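Side-chain contacts in mitochondrial dynamics protein MID49 (Mus musculus, PDB 4WOY), which sits in the mitochondrial outer membrane, recruits the fission mediator Drp1 (DNM1L) to the organelle surface, regulates its GTPase activity and is required for mitochondrial fission: residues 44-49 / 116-121; 75-80 / 98-103. The protein carries 1 engineered substitution. All blocks are in the same frame, centred on the assembly; numbering follows the deposited sequence.

Contact 1. Residues 44-49 / 116-121; sequences PELPFG and DRFLVG
The ring of F118 offers its edge to L46, whose methyl CD2 lies in the ring plane 3.9 Å from CE2. On one ring face, R117 CG sits over the centre, 3.5 Å above the plane. The guanidinium of R117 is the second flat group: F118 CZ stands 3.7 Å above one of its faces, displaced toward the rim, and a water occupies its edge, in plane. R117 thus folds back across the phenylalanine that follows it, a course set by a first torsion of 68°, which places CG between the backbone N and the carbonyl carbon.

L46 comes at the ring edge, the two side chains arriving from opposite directions. Its two methyls face neighbouring atoms of that edge, CD1 coming 4.0 Å from F118 CZ. L46 O also accepts from F48 N in an inverse gamma turn centred on P47. Beside this apolar meeting runs a polar one. E45 OE2 and R117 NH1 are 4.4 Å apart, too far for a salt bridge, and the water spans the gap, donating to E45 OE2 at 2.7 Å and accepting from R117 NH1 at 2.8 Å. The opposite charges probably still attract one another through it. L46 and F118 are buried, whereas the bridged pair is exposed.

Helix 126-139 packs against the same residues, V128 and L132 touching F118 and L132 also touching R117. The example joins the loop after helix 18-42 to the 3-10 turn that precedes strand 119-120, within the MID51-like domain of the nucleotidyltransferase clan.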
ATOM      1  N   PRO A  44     -12.368 -23.237   7.683  1.00 55.56           N
ATOM      2  CA  PRO A  44     -11.445 -23.727   8.707  1.00 50.38           C
ATOM      3  C   PRO A  44     -10.292 -24.561   8.124  1.00 51.95           C
ATOM      4  O   PRO A  44      -9.245 -24.647   8.763  1.00 54.10           O
ATOM      5  CB  PRO A  44     -12.353 -24.567   9.612  1.00 52.88           C
ATOM      6  CG  PRO A  44     -13.416 -25.031   8.706  1.00 53.16           C
ATOM      7  CD  PRO A  44     -13.689 -23.892   7.794  1.00 49.65           C
ATOM      8  N   GLU A  45     -10.487 -25.183   6.962  1.00 42.99           N
ATOM      9  CA  GLU A  45      -9.425 -25.940   6.308  1.00 42.14           C
ATOM     10  C   GLU A  45      -8.331 -25.021   5.694  1.00 41.10           C
ATOM     11  O   GLU A  45      -7.250 -25.493   5.322  1.00 42.63           O
ATOM     12  CB  GLU A  45      -9.998 -26.863   5.230  1.00 42.43           C
ATOM     13  CG  GLU A  45     -10.377 -26.176   3.925  1.00 42.41           C
ATOM     14  CD  GLU A  45     -11.754 -25.535   3.945  1.00 46.61           C
ATOM     15  OE1 GLU A  45     -12.325 -25.325   5.037  1.00 43.35           O
ATOM     16  OE2 GLU A  45     -12.258 -25.237   2.839  1.00 52.42           O
ATOM     17  N   LEU A  46      -8.616 -23.730   5.534  1.00 47.41           N
ATOM     18  CA  LEU A  46      -7.611 -22.814   4.988  1.00 49.58           C
ATOM     19  C   LEU A  46      -6.926 -22.065   6.121  1.00 53.02           C
ATOM     20  O   LEU A  46      -7.550 -21.221   6.774  1.00 47.21           O
ATOM     21  CB  LEU A  46      -8.232 -21.822   4.010  1.00 39.06           C
ATOM     22  CG  LEU A  46      -9.045 -22.420   2.869  1.00 42.47           C
ATOM     23  CD1 LEU A  46      -9.614 -21.290   2.018  1.00 40.33           C
ATOM     24  CD2 LEU A  46      -8.169 -23.371   2.033  1.00 40.78           C
ATOM     25  N   PRO A  47      -5.633 -22.363   6.342  1.00 48.17           N
ATOM     26  CA  PRO A  47      -4.907 -21.810   7.482  1.00 50.71           C
ATOM     27  C   PRO A  47      -4.410 -20.386   7.215  1.00 43.02           C
ATOM     28  O   PRO A  47      -3.240 -20.181   6.892  1.00 39.10           O
ATOM     29  CB  PRO A  47      -3.738 -22.795   7.658  1.00 43.98           C
ATOM     30  CG  PRO A  47      -3.479 -23.273   6.279  1.00 46.70           C
ATOM     31  CD  PRO A  47      -4.818 -23.326   5.585  1.00 45.37           C
ATOM     32  N   PHE A  48      -5.322 -19.425   7.324  1.00 37.69           N
ATOM     33  CA  PHE A  48      -4.974 -18.025   7.360  1.00 33.74           C
ATOM     34  C   PHE A  48      -4.612 -17.649   8.802  1.00 42.32           C
ATOM     35  O   PHE A  48      -5.154 -18.191   9.760  1.00 36.92           O
ATOM     36  CB  PHE A  48      -6.134 -17.149   6.847  1.00 33.87           C
ATOM     37  CG  PHE A  48      -6.395 -17.260   5.360  1.00 34.76           C
ATOM     38  CD1 PHE A  48      -5.617 -16.565   4.448  1.00 37.50           C
ATOM     39  CD2 PHE A  48      -7.441 -18.035   4.881  1.00 32.28           C
ATOM     40  CE1 PHE A  48      -5.859 -16.658   3.088  1.00 37.86           C
ATOM     41  CE2 PHE A  48      -7.709 -18.126   3.524  1.00 31.35           C
ATOM     42  CZ  PHE A  48      -6.906 -17.444   2.617  1.00 38.65           C
ATOM     43  N   GLY A  49      -3.683 -16.721   8.959  1.00 48.09           N
ATOM     44  CA  GLY A  49      -3.407 -16.178  10.273  1.00 39.75           C
ATOM     45  C   GLY A  49      -4.473 -15.141  10.576  1.00 46.24           C
ATOM     46  O   GLY A  49      -5.343 -14.876   9.748  1.00 42.51           O
ATOM     47  N   ASP A 116      -3.342 -26.403  -2.201  1.00 38.91           N
ATOM     48  CA  ASP A 116      -3.191 -27.008  -3.537  1.00 47.75           C
ATOM     49  C   ASP A 116      -4.395 -26.735  -4.465  1.00 41.22           C
ATOM     50  O   ASP A 116      -4.225 -26.673  -5.685  1.00 34.25           O
ATOM     51  CB  ASP A 116      -2.971 -28.521  -3.462  1.00 44.94           C
ATOM     52  CG  ASP A 116      -1.601 -28.894  -2.945  1.00 43.58           C
ATOM     53  OD1 ASP A 116      -0.698 -28.032  -2.908  1.00 38.55           O
ATOM     54  OD2 ASP A 116      -1.425 -30.074  -2.587  1.00 46.88           O
ATOM     55  N   ARG A 117      -5.587 -26.532  -3.903  1.00 33.28           N
ATOM     56  CA  ARG A 117      -6.755 -26.253  -4.741  1.00 35.21           C
ATOM     57  C   ARG A 117      -6.640 -24.907  -5.488  1.00 35.21           C
ATOM     58  O   ARG A 117      -7.387 -24.654  -6.437  1.00 41.44           O
ATOM     59  CB  ARG A 117      -8.031 -26.271  -3.924  1.00 34.60           C
ATOM     60  CG  ARG A 117      -8.117 -25.154  -2.962  1.00 44.49           C
ATOM     61  CD  ARG A 117      -9.478 -25.132  -2.314  1.00 50.28           C
ATOM     62  NE  ARG A 117     -10.440 -24.442  -3.154  1.00 51.12           N
ATOM     63  CZ  ARG A 117     -11.586 -23.942  -2.703  1.00 55.55           C
ATOM     64  NH1 ARG A 117     -11.913 -24.063  -1.416  1.00 53.01           N
ATOM     65  NH2 ARG A 117     -12.403 -23.314  -3.541  1.00 60.58           N
ATOM     66  N   PHE A 118      -5.711 -24.057  -5.059  1.00 37.01           N
ATOM     67  CA  PHE A 118      -5.461 -22.792  -5.735  1.00 34.40           C
ATOM     68  C   PHE A 118      -4.292 -22.886  -6.695  1.00 33.66           C
ATOM     69  O   PHE A 118      -3.792 -21.869  -7.183  1.00 29.02           O
ATOM     70  CB  PHE A 118      -5.225 -21.692  -4.700  1.00 39.11           C
ATOM     71  CG  PHE A 118      -6.305 -21.629  -3.677  1.00 37.91           C
ATOM     72  CD1 PHE A 118      -7.575 -21.162  -4.029  1.00 34.07           C
ATOM     73  CD2 PHE A 118      -6.086 -22.104  -2.384  1.00 33.01           C
ATOM     74  CE1 PHE A 118      -8.605 -21.129  -3.087  1.00 42.06           C
ATOM     75  CE2 PHE A 118      -7.110 -22.077  -1.440  1.00 38.30           C
ATOM     76  CZ  PHE A 118      -8.381 -21.592  -1.799  1.00 37.76           C
ATOM     77  N   LEU A 119      -3.834 -24.105  -6.954  1.00 34.95           N
ATOM     78  CA  LEU A 119      -2.776 -24.297  -7.926  1.00 35.74           C
ATOM     79  C   LEU A 119      -3.275 -24.138  -9.361  1.00 40.63           C
ATOM     80  O   LEU A 119      -4.276 -24.719  -9.750  1.00 47.85           O
ATOM     81  CB  LEU A 119      -2.141 -25.680  -7.753  1.00 37.18           C
ATOM     82  CG  LEU A 119      -1.150 -25.930  -6.624  1.00 40.22           C
ATOM     83  CD1 LEU A 119      -0.718 -27.373  -6.721  1.00 37.14           C
ATOM     84  CD2 LEU A 119       0.031 -25.015  -6.785  1.00 33.10           C
ATOM     85  N   VAL A 120      -2.580 -23.311 -10.126  1.00 37.71           N
ATOM     86  CA  VAL A 120      -2.651 -23.323 -11.580  1.00 45.70           C
ATOM     87  C   VAL A 120      -1.317 -23.830 -12.099  1.00 52.95           C
ATOM     88  O   VAL A 120      -0.297 -23.193 -11.872  1.00 38.58           O
ATOM     89  CB  VAL A 120      -2.963 -21.933 -12.151  1.00 33.60           C
ATOM     90  CG1 VAL A 120      -2.891 -21.955 -13.672  1.00 31.68           C
ATOM     91  CG2 VAL A 120      -4.325 -21.529 -11.716  1.00 34.74           C
ATOM     92  N   GLY A 121      -1.314 -24.999 -12.729  1.00 82.90           N
ATOM     93  CA  GLY A 121      -0.084 -25.727 -12.979  1.00 75.96           C
ATOM     94  C   GLY A 121       0.666 -26.045 -11.702  1.00 67.95           C
ATOM     95  O   GLY A 121       0.128 -26.680 -10.803  1.00 84.56           O
TER
HETATM   96  O   HOH W   1     -10.877 -25.747   0.596  1.00 37.58           O

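Contact 2. Residues 75-80 / 98-103; sequences LELEPG and WAVRRT
Next to the L77–V100 and G80–T103 contacts, the guanidinium of R102 is gripped at more than one nitrogen: NE makes a salt bridge with D116 OD1, and NH2 adds a hydrogen bond to H108 O. Both partners come later in the chain than strand 97-102, and the buried charge of R102 is thus met by a carboxylate and a carbonyl without a bond to 75-80. A further pairing, R102 NH1 with T103 O, is bent to 126° and doubtful, being weak and unusually short.

Across the contact itself nothing is hydrogen-bonded. L77 and V100 cross obliquely and touch through one methyl each, CD1 of L77 lying 4.2 Å from CG1 of V100. Both torsion settings serve this meeting: L77 is extended beyond CB, with CD1 anti to CA (chi2 -179°), while V100 holds CG1 anti to the backbone N (chi1 -179°), which brings CG1 up to L77 CD1. At the other end, T103 lays an apolar flank on a backbone carbonyl. Its CG2 is 3.8 Å from G80 O and its CB 3.9 Å from the same oxygen, a van der Waals contact, tentative because G80 is poorly ordered.

L77 also rests on W115 and on L124 of strand 123-124, and V100 on W205, while E78 bonds to W82 and S113. The loop joining strands 69-74 and 82-86 is thereby laid against the end of strand 97-102, which runs antiparallel to both strand 82-86 and strand 205-208 in the large mixed sheet.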
ATOM      1  N   LEU A  75      -1.421 -15.959   4.612  1.00 34.05           N
ATOM      2  CA  LEU A  75      -1.478 -17.382   4.335  1.00 32.94           C
ATOM      3  C   LEU A  75      -0.418 -18.061   5.176  1.00 32.06           C
ATOM      4  O   LEU A  75       0.691 -17.524   5.310  1.00 36.39           O
ATOM      5  CB  LEU A  75      -1.236 -17.661   2.854  1.00 42.41           C
ATOM      6  CG  LEU A  75      -2.377 -17.422   1.869  1.00 43.18           C
ATOM      7  CD1 LEU A  75      -2.530 -15.931   1.543  1.00 27.33           C
ATOM      8  CD2 LEU A  75      -2.141 -18.276   0.625  1.00 35.97           C
ATOM      9  N   GLU A  76      -0.748 -19.193   5.793  1.00 32.45           N
ATOM     10  CA  GLU A  76       0.294 -19.949   6.480  1.00 34.09           C
ATOM     11  C   GLU A  76       0.737 -21.081   5.572  1.00 37.09           C
ATOM     12  O   GLU A  76       0.054 -22.096   5.473  1.00 43.94           O
ATOM     13  CB  GLU A  76      -0.183 -20.478   7.832  1.00 35.99           C
ATOM     14  CG  GLU A  76      -0.470 -19.344   8.811  1.00 40.45           C
ATOM     15  CD  GLU A  76      -1.109 -19.781  10.099  1.00 46.29           C
ATOM     16  OE1 GLU A  76      -1.536 -20.959  10.219  1.00 44.61           O
ATOM     17  OE2 GLU A  76      -1.171 -18.925  11.005  1.00 50.00           O
ATOM     18  N   LEU A  77       1.875 -20.899   4.904  1.00 33.92           N
ATOM     19  CA  LEU A  77       2.380 -21.917   3.990  1.00 36.89           C
ATOM     20  C   LEU A  77       3.240 -22.968   4.728  1.00 36.41           C
ATOM     21  O   LEU A  77       3.984 -22.634   5.649  1.00 39.97           O
ATOM     22  CB  LEU A  77       3.181 -21.258   2.864  1.00 36.57           C
ATOM     23  CG  LEU A  77       2.430 -20.287   1.943  1.00 37.08           C
ATOM     24  CD1 LEU A  77       3.343 -19.709   0.855  1.00 33.05           C
ATOM     25  CD2 LEU A  77       1.229 -20.978   1.327  1.00 30.46           C
ATOM     26  N   GLU A  78       3.106 -24.237   4.362  1.00 37.24           N
ATOM     27  CA  GLU A  78       3.989 -25.277   4.918  1.00 39.73           C
ATOM     28  C   GLU A  78       5.457 -24.967   4.604  1.00 40.29           C
ATOM     29  O   GLU A  78       5.807 -24.703   3.463  1.00 52.01           O
ATOM     30  CB  GLU A  78       3.634 -26.679   4.389  1.00 40.51           C
ATOM     31  CG  GLU A  78       2.212 -27.148   4.695  1.00 47.98           C
ATOM     32  CD  GLU A  78       1.163 -26.617   3.710  1.00 48.28           C
ATOM     33  OE1 GLU A  78       1.477 -25.722   2.897  1.00 36.35           O
ATOM     34  OE2 GLU A  78       0.020 -27.112   3.746  1.00 46.82           O
ATOM     35  N   PRO A  79       6.305 -24.945   5.629  1.00 44.73           N
ATOM     36  CA  PRO A  79       7.721 -24.620   5.392  1.00 52.72           C
ATOM     37  C   PRO A  79       8.434 -25.589   4.449  1.00 57.80           C
ATOM     38  O   PRO A  79       8.391 -26.794   4.656  1.00 59.05           O
ATOM     39  CB  PRO A  79       8.333 -24.671   6.799  1.00 56.69           C
ATOM     40  CG  PRO A  79       7.347 -25.475   7.628  1.00 54.31           C
ATOM     41  CD  PRO A  79       5.999 -25.181   7.053  1.00 48.55           C
ATOM     42  N   GLY A  80       9.054 -25.050   3.403  1.00 76.27           N
ATOM     43  CA  GLY A  80       9.797 -25.856   2.451  1.00 86.59           C
ATOM     44  C   GLY A  80       8.974 -26.560   1.383  1.00 78.93           C
ATOM     45  O   GLY A  80       9.515 -27.265   0.534  1.00 84.57           O
ATOM     46  N   TRP A  98       6.057 -11.713  -8.278  1.00 42.29           N
ATOM     47  CA  TRP A  98       6.758 -12.895  -7.790  1.00 43.46           C
ATOM     48  C   TRP A  98       5.868 -14.130  -7.958  1.00 38.23           C
ATOM     49  O   TRP A  98       4.631 -14.028  -7.845  1.00 34.50           O
ATOM     50  CB  TRP A  98       7.163 -12.711  -6.313  1.00 39.50           C
ATOM     51  CG  TRP A  98       8.436 -11.928  -6.098  1.00 47.19           C
ATOM     52  CD1 TRP A  98       8.651 -10.583  -6.311  1.00 49.47           C
ATOM     53  CD2 TRP A  98       9.676 -12.454  -5.619  1.00 47.68           C
ATOM     54  NE1 TRP A  98       9.949 -10.253  -6.001  1.00 57.35           N
ATOM     55  CE2 TRP A  98      10.597 -11.382  -5.568  1.00 52.21           C
ATOM     56  CE3 TRP A  98      10.094 -13.725  -5.230  1.00 50.64           C
ATOM     57  CZ2 TRP A  98      11.901 -11.546  -5.140  1.00 60.35           C
ATOM     58  CZ3 TRP A  98      11.404 -13.888  -4.795  1.00 66.77           C
ATOM     59  CH2 TRP A  98      12.286 -12.804  -4.750  1.00 73.02           C
ATOM     60  N   ALA A  99       6.477 -15.286  -8.237  1.00 36.00           N
ATOM     61  CA  ALA A  99       5.706 -16.533  -8.308  1.00 38.12           C
ATOM     62  C   ALA A  99       5.934 -17.342  -7.042  1.00 32.89           C
ATOM     63  O   ALA A  99       6.966 -17.229  -6.385  1.00 31.47           O
ATOM     64  CB  ALA A  99       6.051 -17.352  -9.532  1.00 30.21           C
ATOM     65  N   VAL A 100       4.932 -18.126  -6.691  1.00 39.14           N
ATOM     66  CA  VAL A 100       4.994 -18.997  -5.540  1.00 32.87           C
ATOM     67  C   VAL A 100       4.898 -20.434  -6.084  1.00 37.70           C
ATOM     68  O   VAL A 100       3.843 -20.865  -6.566  1.00 39.71           O
ATOM     69  CB  VAL A 100       3.859 -18.669  -4.499  1.00 40.33           C
ATOM     70  CG1 VAL A 100       3.953 -19.560  -3.293  1.00 37.33           C
ATOM     71  CG2 VAL A 100       3.919 -17.210  -4.062  1.00 32.17           C
ATOM     72  N   ARG A 101       6.021 -21.152  -6.022  1.00 39.25           N
ATOM     73  CA  ARG A 101       6.184 -22.454  -6.666  1.00 34.43           C
ATOM     74  C   ARG A 101       5.935 -23.578  -5.672  1.00 42.94           C
ATOM     75  O   ARG A 101       6.524 -23.630  -4.592  1.00 44.27           O
ATOM     76  CB  ARG A 101       7.601 -22.584  -7.250  1.00 43.08           C
ATOM     77  CG  ARG A 101       7.852 -23.814  -8.108  1.00 44.39           C
ATOM     78  CD  ARG A 101       9.356 -24.015  -8.386  1.00 49.43           C
ATOM     79  NE  ARG A 101       9.829 -23.243  -9.533  1.00 67.81           N
ATOM     80  CZ  ARG A 101      11.058 -22.740  -9.648  1.00 81.33           C
ATOM     81  NH1 ARG A 101      11.955 -22.907  -8.671  1.00 95.20           N
ATOM     82  NH2 ARG A 101      11.390 -22.056 -10.739  1.00 82.23           N
ATOM     83  N   ARG A 102       5.059 -24.482  -6.048  1.00 32.55           N
ATOM     84  CA  ARG A 102       4.813 -25.663  -5.268  1.00 38.65           C
ATOM     85  C   ARG A 102       6.023 -26.570  -5.455  1.00 43.84           C
ATOM     86  O   ARG A 102       6.588 -26.649  -6.542  1.00 45.26           O
ATOM     87  CB  ARG A 102       3.504 -26.324  -5.682  1.00 33.29           C
ATOM     88  CG  ARG A 102       3.214 -27.618  -4.959  1.00 38.30           C
ATOM     89  CD  ARG A 102       3.098 -27.478  -3.442  1.00 34.89           C
ATOM     90  NE  ARG A 102       2.230 -28.548  -2.953  1.00 38.53           N
ATOM     91  CZ  ARG A 102       2.628 -29.798  -2.722  1.00 39.00           C
ATOM     92  NH1 ARG A 102       3.893 -30.147  -2.909  1.00 39.19           N
ATOM     93  NH2 ARG A 102       1.758 -30.709  -2.303  1.00 39.14           N
ATOM     94  N   THR A 103       6.453 -27.187  -4.358  1.00 45.05           N
ATOM     95  CA  THR A 103       7.695 -27.961  -4.281  1.00 43.42           C
ATOM     96  C   THR A 103       7.422 -29.402  -3.829  1.00 41.07           C
ATOM     97  O   THR A 103       6.354 -29.679  -3.299  1.00 40.61           O
ATOM     98  CB  THR A 103       8.665 -27.295  -3.251  1.00 55.01           C
ATOM     99  OG1 THR A 103       8.977 -25.951  -3.639  1.00 74.05           O
ATOM    100  CG2 THR A 103       9.865 -27.990  -3.227  1.00 60.19           C
TER

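From the N terminus, the chain leaves helix 18-42 and enters 44-49, the first side of contact 1; strands 52-54 and 69-74 follow before 75-80 opens contact 2. Strand 82-86 leads on to 98-103, where contact 2 closes the shorter loop, and only then does 116-121 return to 44-49 and close the longer one, so the second contact is enclosed by the first. The centres of the two contacts lie about 10 Å apart. They meet directly where P47 O and E76 N make a probable hydrogen bond and where F48 packs on L75. Together they tie the loop after helix 18-42, the large mixed sheet and the approach to helix 126-139.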